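Local coordinates for protein aminotransferase class I and II (Streptococcus suis 89/1591, PDB 3OP7) that probably transfers amino groups between amino acids and keto acids, using pyridoxal phosphate held as a Schiff base on a lysine, at residues Pro66-Ser71 with Glu82-Thr87; Gln74-Val79 with Trp233-His238; Val204-Glu209 with Gly214-Ser219; Ile229-Val234 with Leu261-Ala266. One frame throughout, in Å; residues are numbered along the deposited sequence. Where two conformers were deposited one is given.

Overall arrangement
All four contacts gather at one end of the mixed sheet of the large domain, around the three neighbouring strands 84-87, 232-235 and 214-219. The segments of contacts 1 and 2 alternate along the chain: contact 2 reaches from the loop after helix 66-73 to strand 232-235, and contact 3 falls between its two segments. Contact 4 joins the residues leading into that strand to helix 257-268. The centres of contacts 2 and 3 lie about 8 Å apart, of contacts 1 and 2 about 9 Å, and of contacts 3 and 4 about 17 Å. Packing of the sheet edge is thereby continuous with segments that hold the cofactor phosphate, through S219 and R230.

Contact 1 (Pro66-Ser71 with Glu82-Thr87); sequences PAFKKS and EQILQT
F68 lays one face of its ring beneath the side chain of Q86, whose NE2 stands 3.2 Å above the ring plane and over its centre. The amide is not stacked flat: its plane is turned 65° from that of the ring, so the nitrogen rather than the whole group is presented to the aromatic face. Nearer the backbone, Q86 CG makes a CH-pi contact, 4.1 Å from the F68 centroid. With CG anti to the backbone nitrogen (chi1 -166°) and the chain extended beyond it, Q86 reaches across the ring to its second partner, D260, which accepts a hydrogen bond from NE2. I84 adds an apolar contact to the ring, with its CG2 4.0 Å from F68 CE2.

K69 runs outstretched alongside I84, and its CE comes within 3.4 Å of the I84 carbonyl O. Its NZ does not bond that oxygen directly. Instead, a water accepts from K69 NZ at 2.8 Å and donates to I84 O at 2.7 Å and to E82 O at 3.0 Å, while E63 forms a salt bridge with the same amine. Helix 66-73 thus lies against the edge strand 84-87 without a direct hydrogen bond between the two segments. An amide over an aromatic face, methylene packing and one bridging water do the joining, and the buried Q86 nitrogen and the lysine charge each have a defined polar partner.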
loop_
_atom_site.group_PDB
_atom_site.type_symbol
_atom_site.label_atom_id
_atom_site.label_comp_id
_atom_site.label_asym_id
_atom_site.label_seq_id
_atom_site.Cartn_x
_atom_site.Cartn_y
_atom_site.Cartn_z
ATOM N N PRO A 66 -6.001 16.855 -8.992
ATOM C CA PRO A 66 -6.597 18.074 -8.437
ATOM C C PRO A 66 -8.100 17.927 -8.225
ATOM O O PRO A 66 -8.667 18.465 -7.245
ATOM C CB PRO A 66 -6.251 19.119 -9.504
ATOM C CG PRO A 66 -4.978 18.610 -10.106
ATOM C CD PRO A 66 -5.156 17.143 -10.166
ATOM N N ALA A 67 -8.760 17.193 -9.112
ATOM C CA ALA A 67 -10.216 16.970 -8.975
ATOM C C ALA A 67 -10.509 16.098 -7.746
ATOM O O ALA A 67 -11.434 16.360 -7.003
ATOM C CB ALA A 67 -10.796 16.315 -10.246
ATOM N N PHE A 68 -9.697 15.060 -7.552
ATOM C CA PHE A 68 -9.790 14.220 -6.343
ATOM C C PHE A 68 -9.636 15.060 -5.069
ATOM O O PHE A 68 -10.473 15.032 -4.171
ATOM C CB PHE A 68 -8.736 13.113 -6.384
ATOM C CG PHE A 68 -8.689 12.298 -5.149
ATOM C CD1 PHE A 68 -9.566 11.243 -4.981
ATOM C CD2 PHE A 68 -7.749 12.564 -4.162
ATOM C CE1 PHE A 68 -9.513 10.460 -3.820
ATOM C CE2 PHE A 68 -7.703 11.785 -2.946
ATOM C CZ PHE A 68 -8.589 10.735 -2.791
ATOM N N LYS A 69 -8.564 15.853 -5.008
ATOM C CA LYS A 69 -8.325 16.657 -3.815
ATOM C C LYS A 69 -9.423 17.647 -3.569
ATOM O O LYS A 69 -9.861 17.796 -2.429
ATOM C CB LYS A 69 -6.959 17.376 -3.856
ATOM C CG LYS A 69 -5.784 16.467 -3.782
ATOM C CD LYS A 69 -4.526 17.369 -3.752
ATOM C CE LYS A 69 -3.290 16.575 -3.586
ATOM N NZ LYS A 69 -2.066 17.479 -3.380
ATOM N N LYS A 70 -9.877 18.332 -4.606
ATOM C CA LYS A 70 -10.977 19.304 -4.438
ATOM C C LYS A 70 -12.279 18.626 -3.999
ATOM O O LYS A 70 -12.903 19.084 -3.044
ATOM C CB LYS A 70 -11.246 20.062 -5.727
ATOM C CG LYS A 70 -12.308 21.166 -5.635
ATOM C CD LYS A 70 -11.875 22.266 -4.686
ATOM C CE LYS A 70 -12.813 23.444 -4.715
ATOM N NZ LYS A 70 -12.406 24.533 -3.759
ATOM N N SER A 71 -12.674 17.559 -4.685
ATOM C CA SER A 71 -13.953 16.892 -4.388
ATOM C C SER A 71 -13.943 16.334 -2.961
ATOM O O SER A 71 -14.919 16.487 -2.257
ATOM C CB SER A 71 -14.245 15.764 -5.366
ATOM O OG SER A 71 -14.476 16.262 -6.685
ATOM N N GLU A 82 -5.329 21.257 -0.357
ATOM C CA GLU A 82 -3.942 20.996 0.041
ATOM C C GLU A 82 -3.810 20.125 1.307
ATOM O O GLU A 82 -2.741 19.599 1.597
ATOM C CB GLU A 82 -3.168 22.321 0.235
ATOM C CG GLU A 82 -3.703 23.135 1.471
ATOM C CD GLU A 82 -3.253 24.617 1.545
ATOM O OE1 GLU A 82 -2.039 24.875 1.644
ATOM O OE2 GLU A 82 -4.125 25.519 1.575
ATOM N N GLN A 83 -4.895 19.951 2.052
ATOM C CA GLN A 83 -4.904 19.124 3.247
ATOM C C GLN A 83 -5.233 17.637 2.946
ATOM O O GLN A 83 -5.349 16.826 3.881
ATOM C CB GLN A 83 -5.932 19.668 4.225
ATOM C CG GLN A 83 -5.607 21.067 4.801
ATOM C CD GLN A 83 -6.706 21.570 5.680
ATOM O OE1 GLN A 83 -7.438 22.496 5.310
ATOM N NE2 GLN A 83 -6.856 20.968 6.863
ATOM N N ILE A 84 -5.347 17.273 1.657
ATOM C CA ILE A 84 -5.786 15.915 1.255
ATOM C C ILE A 84 -4.657 15.183 0.609
ATOM O O ILE A 84 -4.047 15.724 -0.336
ATOM C CB ILE A 84 -6.963 15.978 0.256
ATOM C CG1 ILE A 84 -8.128 16.819 0.819
ATOM C CG2 ILE A 84 -7.470 14.566 -0.104
ATOM C CD1 ILE A 84 -8.715 16.358 2.242
ATOM N N LEU A 85 -4.376 13.973 1.089
ATOM C CA LEU A 85 -3.451 13.068 0.445
ATOM C C LEU A 85 -4.165 11.774 0.073
ATOM O O LEU A 85 -4.703 11.075 0.922
ATOM C CB LEU A 85 -2.236 12.727 1.317
ATOM C CG LEU A 85 -1.321 13.872 1.713
ATOM C CD1 LEU A 85 -0.282 13.352 2.705
ATOM C CD2 LEU A 85 -0.654 14.469 0.454
ATOM N N GLN A 86 -4.080 11.415 -1.208
ATOM C CA GLN A 86 -4.590 10.133 -1.682
ATOM C C GLN A 86 -3.749 8.983 -1.176
ATOM O O GLN A 86 -2.498 9.070 -1.144
ATOM C CB GLN A 86 -4.575 10.104 -3.213
ATOM C CG GLN A 86 -5.370 8.974 -3.834
ATOM C CD GLN A 86 -5.504 9.190 -5.317
ATOM O OE1 GLN A 86 -4.557 8.985 -6.037
ATOM N NE2 GLN A 86 -6.642 9.648 -5.761
ATOM N N THR A 87 -4.428 7.873 -0.867
ATOM C CA THR A 87 -3.771 6.670 -0.423
ATOM C C THR A 87 -4.375 5.418 -1.048
ATOM O O THR A 87 -5.471 5.488 -1.677
ATOM C CB THR A 87 -3.888 6.573 1.109
ATOM O OG1 THR A 87 -5.283 6.535 1.453
ATOM C CG2 THR A 87 -3.151 7.747 1.813
HETATM O O HOH W 1 -2.149 17.692 -0.585
#

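Contact 2 (Gln74-Val79 with Trp233-His238); sequences QLYTGV and WVAANH. With EDO (1,2-ethanediol), chain K.
Y76 and W233 meet edge to edge, the indole NE1 giving its proton to the phenol OH at 2.9 Å along a nearly straight path of 174°. The oxygen lies only 4° out of the indole plane, and NE1 in turn approaches near the plane of the Y76 ring, so the bond uses neither aromatic face. A single bond therefore satisfies the nitrogen of a buried tryptophan and helps set the position of the phenol oxygen. W233 CB already points to the loop, and with CG between the backbone nitrogen and the carbonyl carbon (chi1 59°) the edge carrying NE1 meets the phenol.

Beside this bond L75 closes the packing, its CD1 methyl 3.8 Å from W233 CZ2, with the two side chains crossing at about a right angle. The methyl of A235 completes the close part, 4.3 Å from Y76 CZ. Farther along the loop the fit slackens: V79 CB points toward the strand, yet V79 CG1 stays 4.7 Å from A235 CB. T77 is exposed and carries a weak hydrogen bond from a bound 1,2-ethanediol, probably picked up during crystallisation; the backbone N of T77 is hydrogen-bonded to E209 OE2. The strand receiving the loop runs antiparallel between 84-87 and 214-219, the arrangement characteristic of the large domain in fold type I pyridoxal phosphate enzymes.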
loop_
_atom_site.group_PDB
_atom_site.type_symbol
_atom_site.label_atom_id
_atom_site.label_comp_id
_atom_site.label_asym_id
_atom_site.label_seq_id
_atom_site.Cartn_x
_atom_site.Cartn_y
_atom_site.Cartn_z
ATOM N N GLN A 74 -14.330 19.063 -0.361
ATOM C CA GLN A 74 -15.690 19.557 -0.368
ATOM C C GLN A 74 -16.654 18.684 0.465
ATOM O O GLN A 74 -17.773 19.112 0.785
ATOM C CB GLN A 74 -16.201 19.696 -1.798
ATOM C CG GLN A 74 -15.620 20.888 -2.553
ATOM C CD GLN A 74 -16.051 20.919 -4.013
ATOM O OE1 GLN A 74 -16.133 19.879 -4.685
ATOM N NE2 GLN A 74 -16.311 22.110 -4.517
ATOM N N LEU A 75 -16.225 17.479 0.820
ATOM C CA LEU A 75 -17.035 16.604 1.708
ATOM C C LEU A 75 -17.046 17.134 3.153
ATOM O O LEU A 75 -17.877 16.726 3.944
ATOM C CB LEU A 75 -16.521 15.162 1.692
ATOM C CG LEU A 75 -16.502 14.422 0.341
ATOM C CD1 LEU A 75 -15.752 13.116 0.431
ATOM C CD2 LEU A 75 -17.948 14.203 -0.165
ATOM N N TYR A 76 -16.132 18.035 3.472
ATOM C CA TYR A 76 -15.960 18.588 4.800
ATOM C C TYR A 76 -16.262 20.054 4.828
ATOM O O TYR A 76 -16.291 20.703 3.766
ATOM C CB TYR A 76 -14.500 18.465 5.215
ATOM C CG TYR A 76 -13.969 17.062 5.204
ATOM C CD1 TYR A 76 -13.406 16.527 4.048
ATOM C CD2 TYR A 76 -14.039 16.261 6.331
ATOM C CE1 TYR A 76 -12.896 15.232 4.021
ATOM C CE2 TYR A 76 -13.547 14.951 6.317
ATOM C CZ TYR A 76 -12.963 14.426 5.152
ATOM O OH TYR A 76 -12.501 13.112 5.163
ATOM N N THR A 77 -16.435 20.593 6.026
ATOM C CA THR A 77 -16.419 22.034 6.206
ATOM C C THR A 77 -15.028 22.427 6.659
ATOM O O THR A 77 -14.392 21.720 7.453
ATOM C CB THR A 77 -17.460 22.513 7.252
ATOM O OG1 THR A 77 -17.237 21.834 8.495
ATOM C CG2 THR A 77 -18.857 22.252 6.748
ATOM N N GLY A 78 -14.537 23.540 6.134
ATOM C CA GLY A 78 -13.265 24.102 6.586
ATOM C C GLY A 78 -12.009 23.308 6.256
ATOM O O GLY A 78 -11.013 23.406 6.979
ATOM N N VAL A 79 -12.033 22.541 5.163
ATOM C CA VAL A 79 -10.850 21.771 4.719
ATOM C C VAL A 79 -10.467 22.155 3.288
ATOM O O VAL A 79 -11.284 22.093 2.378
ATOM C CB VAL A 79 -11.067 20.244 4.798
ATOM C CG1 VAL A 79 -9.832 19.470 4.286
ATOM C CG2 VAL A 79 -11.452 19.822 6.252
ATOM N N TRP A 233 -8.023 8.374 1.528
ATOM C CA TRP A 233 -7.263 9.579 1.773
ATOM C C TRP A 233 -7.056 9.814 3.254
ATOM O O TRP A 233 -7.756 9.252 4.106
ATOM C CB TRP A 233 -7.992 10.792 1.182
ATOM C CG TRP A 233 -9.377 11.055 1.706
ATOM C CD1 TRP A 233 -9.704 11.824 2.816
ATOM C CD2 TRP A 233 -10.634 10.557 1.204
ATOM N NE1 TRP A 233 -11.069 11.857 2.980
ATOM C CE2 TRP A 233 -11.652 11.103 2.004
ATOM C CE3 TRP A 233 -11.001 9.723 0.136
ATOM C CZ2 TRP A 233 -12.998 10.822 1.776
ATOM C CZ3 TRP A 233 -12.325 9.469 -0.087
ATOM C CH2 TRP A 233 -13.298 10.007 0.733
ATOM N N VAL A 234 -6.074 10.671 3.517
ATOM C CA VAL A 234 -5.950 11.347 4.793
ATOM C C VAL A 234 -6.284 12.832 4.628
ATOM O O VAL A 234 -5.829 13.462 3.640
ATOM C CB VAL A 234 -4.502 11.246 5.307
ATOM C CG1 VAL A 234 -4.371 11.890 6.692
ATOM C CG2 VAL A 234 -4.038 9.798 5.280
ATOM N N ALA A 235 -7.048 13.369 5.578
ATOM C CA ALA A 235 -7.296 14.784 5.687
ATOM C C ALA A 235 -6.685 15.213 7.009
ATOM O O ALA A 235 -6.987 14.641 8.033
ATOM C CB ALA A 235 -8.781 15.116 5.643
ATOM N N ALA A 236 -5.801 16.200 6.998
ATOM C CA ALA A 236 -5.149 16.626 8.238
ATOM C C ALA A 236 -4.778 18.103 8.146
ATOM O O ALA A 236 -4.896 18.715 7.082
ATOM C CB ALA A 236 -3.910 15.786 8.483
ATOM N N ASN A 237 -4.324 18.690 9.252
ATOM C CA ASN A 237 -3.781 20.065 9.148
ATOM C C ASN A 237 -2.553 20.158 8.246
ATOM O O ASN A 237 -1.939 19.150 7.879
ATOM C CB ASN A 237 -3.543 20.728 10.500
ATOM C CG ASN A 237 -2.393 20.117 11.288
ATOM O OD1 ASN A 237 -1.343 19.784 10.729
ATOM N ND2 ASN A 237 -2.542 20.095 12.630
ATOM N N HIS A 238 -2.181 21.392 7.897
ATOM C CA HIS A 238 -1.055 21.611 6.952
ATOM C C HIS A 238 0.244 21.019 7.471
ATOM O O HIS A 238 1.034 20.461 6.704
ATOM C CB HIS A 238 -0.850 23.115 6.685
ATOM C CG HIS A 238 0.291 23.422 5.757
ATOM N ND1 HIS A 238 0.239 23.176 4.401
ATOM C CD2 HIS A 238 1.513 23.955 5.993
ATOM C CE1 HIS A 238 1.377 23.553 3.841
ATOM N NE2 HIS A 238 2.168 24.023 4.785
HETATM C C1 EDO K . -19.617 20.352 9.703
HETATM O O1 EDO K . -19.039 21.165 10.739
HETATM C C2 EDO K . -20.224 19.086 10.307
HETATM O O2 EDO K . -20.152 17.931 9.449
#

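Contact 3 (Val204-Glu209 with Gly214-Ser219); sequences VPSIIE and GIAVNS. With EDO (1,2-ethanediol), chain K.
The backbones close to 4.5 Å between the CA atoms of I208 and G214, where a short, weakly bonded helix turns back toward strand 214-219. G214 has no side chain, and the backbone at I207 O and I208 N occupies the space where a CB would stand; the CG2 methyl of I207 rests 3.5 Å from I215 N. I208 slides alongside instead, its CG1 3.6 Å from G214 O. Farther along the strand, the A216 methyl is met by S206 OG at 3.5 Å.

S206 also starts the helix. Its side chain accepts a weak bond from I208 N, while S206 N donates to E209 OE1 at 2.9 Å, the reciprocal pairing of a capping box; the carboxylate oxygen is met on its anti side. This helix links the parallel strands 189-193 and 214-219 in a beta-alpha-beta unit of the large domain. The carboxylate of E194 hydrogen-bonds S206 OG through OE1 and I207 N through OE2. At the far end of strand 214-219, N218 OD1 uses a lone pair in the carbonyl plane to accept from S219 N at 2.7 Å, and S219 OG bonds the phosphate of the cofactor attached to K222.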
loop_
_atom_site.group_PDB
_atom_site.type_symbol
_atom_site.label_atom_id
_atom_site.label_comp_id
_atom_site.label_asym_id
_atom_site.label_seq_id
_atom_site.Cartn_x
_atom_site.Cartn_y
_atom_site.Cartn_z
ATOM N N VAL A 204 -22.904 13.796 13.029
ATOM C CA VAL A 204 -21.628 13.145 13.180
ATOM C C VAL A 204 -20.586 13.842 12.314
ATOM O O VAL A 204 -20.283 13.393 11.189
ATOM C CB VAL A 204 -21.686 11.624 12.885
ATOM C CG1 VAL A 204 -20.432 10.963 13.311
ATOM C CG2 VAL A 204 -22.766 10.945 13.656
ATOM N N PRO A 205 -19.966 14.904 12.863
ATOM C CA PRO A 205 -18.898 15.560 12.149
ATOM C C PRO A 205 -17.679 14.659 12.062
ATOM O O PRO A 205 -17.500 13.745 12.883
ATOM C CB PRO A 205 -18.593 16.784 13.024
ATOM C CG PRO A 205 -19.000 16.368 14.419
ATOM C CD PRO A 205 -20.213 15.537 14.179
ATOM N N SER A 206 -16.859 14.909 11.054
ATOM C CA SER A 206 -15.486 14.374 11.001
ATOM C C SER A 206 -14.652 14.969 12.129
ATOM O O SER A 206 -14.856 16.119 12.539
ATOM C CB SER A 206 -14.837 14.703 9.670
ATOM O OG SER A 206 -13.467 14.287 9.661
ATOM N N ILE A 207 -13.697 14.190 12.609
ATOM C CA ILE A 207 -12.737 14.684 13.600
ATOM C C ILE A 207 -12.104 15.979 13.185
ATOM O O ILE A 207 -11.920 16.882 13.983
ATOM C CB ILE A 207 -11.661 13.612 14.000
ATOM C CG1 ILE A 207 -11.060 13.937 15.363
ATOM C CG2 ILE A 207 -10.539 13.381 12.953
ATOM C CD1 ILE A 207 -12.054 13.985 16.545
ATOM N N ILE A 208 -11.766 16.095 11.909
ATOM C CA ILE A 208 -11.115 17.312 11.460
ATOM C C ILE A 208 -12.029 18.553 11.426
ATOM O O ILE A 208 -11.530 19.678 11.369
ATOM C CB ILE A 208 -10.490 17.069 10.090
ATOM C CG1 ILE A 208 -9.367 18.082 9.844
ATOM C CG2 ILE A 208 -11.585 17.021 9.034
ATOM C CD1 ILE A 208 -8.609 17.871 8.542
ATOM N N GLU A 209 -13.344 18.361 11.521
ATOM C CA GLU A 209 -14.305 19.466 11.627
ATOM C C GLU A 209 -14.485 19.959 13.072
ATOM O O GLU A 209 -15.104 21.030 13.302
ATOM C CB GLU A 209 -15.661 19.043 11.021
ATOM C CG GLU A 209 -15.589 18.803 9.505
ATOM C CD GLU A 209 -16.822 18.161 8.907
ATOM O OE1 GLU A 209 -17.441 17.236 9.491
ATOM O OE2 GLU A 209 -17.152 18.549 7.769
ATOM N N GLY A 214 -7.127 16.861 14.542
ATOM C CA GLY A 214 -7.862 15.687 14.119
ATOM C C GLY A 214 -7.321 15.267 12.758
ATOM O O GLY A 214 -7.128 16.132 11.897
ATOM N N ILE A 215 -7.120 13.965 12.583
ATOM C CA ILE A 215 -6.537 13.372 11.350
ATOM C C ILE A 215 -7.627 12.400 10.884
ATOM O O ILE A 215 -7.931 11.420 11.589
ATOM C CB ILE A 215 -5.218 12.629 11.603
ATOM C CG1 ILE A 215 -4.154 13.568 12.180
ATOM C CG2 ILE A 215 -4.717 11.931 10.289
ATOM C CD1 ILE A 215 -2.906 12.843 12.667
ATOM N N ALA A 216 -8.295 12.745 9.777
ATOM C CA ALA A 216 -9.385 11.961 9.214
ATOM C C ALA A 216 -8.889 11.003 8.160
ATOM O O ALA A 216 -8.137 11.413 7.273
ATOM C CB ALA A 216 -10.440 12.887 8.606
ATOM N N VAL A 217 -9.272 9.734 8.302
ATOM C CA VAL A 217 -8.949 8.711 7.337
ATOM C C VAL A 217 -10.276 8.270 6.752
ATOM O O VAL A 217 -11.285 8.057 7.455
ATOM C CB VAL A 217 -8.150 7.537 7.957
ATOM C CG1 VAL A 217 -8.283 6.243 7.119
ATOM C CG2 VAL A 217 -6.666 7.931 8.125
ATOM N N ASN A 218 -10.320 8.153 5.426
ATOM C CA ASN A 218 -11.550 7.715 4.794
ATOM C C ASN A 218 -11.223 7.019 3.464
ATOM O O ASN A 218 -10.064 6.912 3.069
ATOM C CB ASN A 218 -12.511 8.889 4.607
ATOM C CG ASN A 218 -14.022 8.485 4.692
ATOM O OD1 ASN A 218 -14.420 7.418 4.210
ATOM N ND2 ASN A 218 -14.870 9.341 5.337
ATOM N N SER A 219 -12.260 6.510 2.814
ATOM C CA SER A 219 -12.058 5.882 1.498
ATOM C C SER A 219 -13.350 5.663 0.746
ATOM O O SER A 219 -14.435 5.906 1.258
ATOM C CB SER A 219 -11.321 4.588 1.620
ATOM O OG SER A 219 -12.128 3.515 1.930
HETATM C C1 EDO K . -19.617 20.352 9.703
HETATM O O1 EDO K . -19.039 21.165 10.739
HETATM C C2 EDO K . -20.224 19.086 10.307
HETATM O O2 EDO K . -20.152 17.931 9.449
#

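Contact 4 (Ile229-Val234 with Leu261-Ala266); sequences IRIGWV and LVAQLA
V262, which packs on I229, has its carbonyl O bonded by A266 N at 2.9 Å, an ordinary i to i+4 bond of helix 257-268. Across the contact itself everything is apolar. I229 works with two branches: its CD1 and CG2 methyls both reach V262 CG1, CD1 at 4.0 Å, so two methyls of one isoleucine touch one valine methyl. CG1 of I229 lies between the backbone nitrogen and the carbonyl carbon (chi1 65°), and from there the extended end carries CD1 on to A263, 4.2 Å from its CB and 4.0 Å from its backbone N. I231 meets the same alanine chiefly with CG2, anti to the backbone nitrogen and 3.7 Å from A263 CB. The small A263 side chain is thus shared by two isoleucines, and I229 comes close to the helix backbone at A263 N.

Between them R230 turns off in another direction. Its NH1 bonds a phosphate oxygen of the cofactor on K222 and the carbonyl of P227, while NE and NH2 donate to the backbone oxygens of C254 and M252 of the second subunit. Several bonds therefore hold the guanidinium group at a cofactor site next to the dimer interface, flanked in sequence by two residues buried against the helix. Beyond the contact, L37 of helix 34-41 packs on V262, F68 of helix 66-73 touches I231, and the segment runs on into strand 232-235, bracketed by strands 84-87 and 214-219.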
loop_
_atom_site.group_PDB
_atom_site.type_symbol
_atom_site.label_atom_id
_atom_site.label_comp_id
_atom_site.label_asym_id
_atom_site.label_seq_id
_atom_site.Cartn_x
_atom_site.Cartn_y
_atom_site.Cartn_z
ATOM N N ILE A 229 -10.899 -0.268 -6.475
ATOM C CA ILE A 229 -9.955 0.744 -6.958
ATOM C C ILE A 229 -8.874 1.106 -5.916
ATOM O O ILE A 229 -7.892 1.789 -6.241
ATOM C CB ILE A 229 -10.655 2.016 -7.486
ATOM C CG1 ILE A 229 -11.412 2.767 -6.369
ATOM C CG2 ILE A 229 -11.569 1.648 -8.676
ATOM C CD1 ILE A 229 -12.119 4.080 -6.821
ATOM N N ARG A 230 -9.022 0.663 -4.662
ATOM C CA ARG A 230 -8.049 0.897 -3.617
ATOM C C ARG A 230 -7.711 2.432 -3.506
ATOM O O ARG A 230 -6.562 2.850 -3.687
ATOM C CB ARG A 230 -6.773 0.038 -3.799
ATOM C CG ARG A 230 -6.957 -1.406 -4.140
ATOM C CD ARG A 230 -7.795 -2.219 -3.177
ATOM N NE ARG A 230 -7.343 -2.122 -1.810
ATOM C CZ ARG A 230 -8.019 -1.590 -0.804
ATOM N NH1 ARG A 230 -9.262 -1.178 -0.962
ATOM N NH2 ARG A 230 -7.467 -1.562 0.404
ATOM N N ILE A 231 -8.725 3.238 -3.238
ATOM C CA ILE A 231 -8.577 4.688 -3.078
ATOM C C ILE A 231 -9.163 5.140 -1.748
ATOM O O ILE A 231 -10.343 5.011 -1.498
ATOM C CB ILE A 231 -9.244 5.503 -4.207
ATOM C CG1 ILE A 231 -8.613 5.204 -5.569
ATOM C CG2 ILE A 231 -9.274 7.013 -3.895
ATOM C CD1 ILE A 231 -7.215 5.836 -5.757
ATOM N N GLY A 232 -8.277 5.727 -0.961
ATOM C CA GLY A 232 -8.597 6.408 0.253
ATOM C C GLY A 232 -7.897 7.745 0.358
ATOM O O GLY A 232 -7.272 8.214 -0.626
ATOM N N TRP A 233 -8.023 8.374 1.528
ATOM C CA TRP A 233 -7.263 9.579 1.773
ATOM C C TRP A 233 -7.056 9.814 3.254
ATOM O O TRP A 233 -7.756 9.252 4.106
ATOM C CB TRP A 233 -7.992 10.792 1.182
ATOM C CG TRP A 233 -9.377 11.055 1.706
ATOM C CD1 TRP A 233 -9.704 11.824 2.816
ATOM C CD2 TRP A 233 -10.634 10.557 1.204
ATOM N NE1 TRP A 233 -11.069 11.857 2.980
ATOM C CE2 TRP A 233 -11.652 11.103 2.004
ATOM C CE3 TRP A 233 -11.001 9.723 0.136
ATOM C CZ2 TRP A 233 -12.998 10.822 1.776
ATOM C CZ3 TRP A 233 -12.325 9.469 -0.087
ATOM C CH2 TRP A 233 -13.298 10.007 0.733
ATOM N N VAL A 234 -6.074 10.671 3.517
ATOM C CA VAL A 234 -5.950 11.347 4.793
ATOM C C VAL A 234 -6.284 12.832 4.628
ATOM O O VAL A 234 -5.829 13.462 3.640
ATOM C CB VAL A 234 -4.502 11.246 5.307
ATOM C CG1 VAL A 234 -4.371 11.890 6.692
ATOM C CG2 VAL A 234 -4.038 9.798 5.280
ATOM N N LEU A 261 -8.749 8.029 -11.543
ATOM C CA LEU A 261 -9.737 8.455 -12.559
ATOM C C LEU A 261 -11.146 8.049 -12.138
ATOM O O LEU A 261 -12.086 8.861 -12.207
ATOM C CB LEU A 261 -9.413 7.824 -13.907
ATOM C CG LEU A 261 -9.153 8.609 -15.185
ATOM C CD1 LEU A 261 -9.819 7.862 -16.322
ATOM C CD2 LEU A 261 -9.545 10.127 -15.165
ATOM N N VAL A 262 -11.303 6.797 -11.712
ATOM C CA VAL A 262 -12.608 6.322 -11.227
ATOM C C VAL A 262 -12.990 7.089 -9.972
ATOM O O VAL A 262 -14.154 7.484 -9.825
ATOM C CB VAL A 262 -12.640 4.796 -10.959
ATOM C CG1 VAL A 262 -13.983 4.363 -10.344
ATOM C CG2 VAL A 262 -12.322 4.023 -12.267
ATOM N N ALA A 263 -12.016 7.359 -9.104
ATOM C CA ALA A 263 -12.331 8.088 -7.854
ATOM C C ALA A 263 -12.868 9.490 -8.186
ATOM O O ALA A 263 -13.776 9.941 -7.540
ATOM C CB ALA A 263 -11.084 8.194 -6.945
ATOM N N GLN A 264 -12.267 10.160 -9.182
ATOM C CA GLN A 264 -12.704 11.506 -9.579
ATOM C C GLN A 264 -14.208 11.442 -9.972
ATOM O O GLN A 264 -15.018 12.277 -9.585
ATOM C CB GLN A 264 -11.913 12.007 -10.782
ATOM C CG GLN A 264 -10.454 12.392 -10.516
ATOM C CD GLN A 264 -9.751 12.882 -11.765
ATOM O OE1 GLN A 264 -10.254 13.757 -12.485
ATOM N NE2 GLN A 264 -8.617 12.304 -12.049
ATOM N N LEU A 265 -14.522 10.477 -10.831
ATOM C CA LEU A 265 -15.910 10.259 -11.283
ATOM C C LEU A 265 -16.866 9.950 -10.123
ATOM O O LEU A 265 -17.961 10.554 -10.028
ATOM C CB LEU A 265 -15.932 9.146 -12.328
ATOM C CG LEU A 265 -17.288 8.785 -12.938
ATOM C CD1 LEU A 265 -17.955 10.006 -13.612
ATOM C CD2 LEU A 265 -17.068 7.654 -13.954
ATOM N N ALA A 266 -16.501 9.019 -9.243
ATOM C CA ALA A 266 -17.336 8.665 -8.100
ATOM C C ALA A 266 -17.555 9.846 -7.177
ATOM O O ALA A 266 -18.697 10.132 -6.758
ATOM C CB ALA A 266 -16.738 7.473 -7.313
#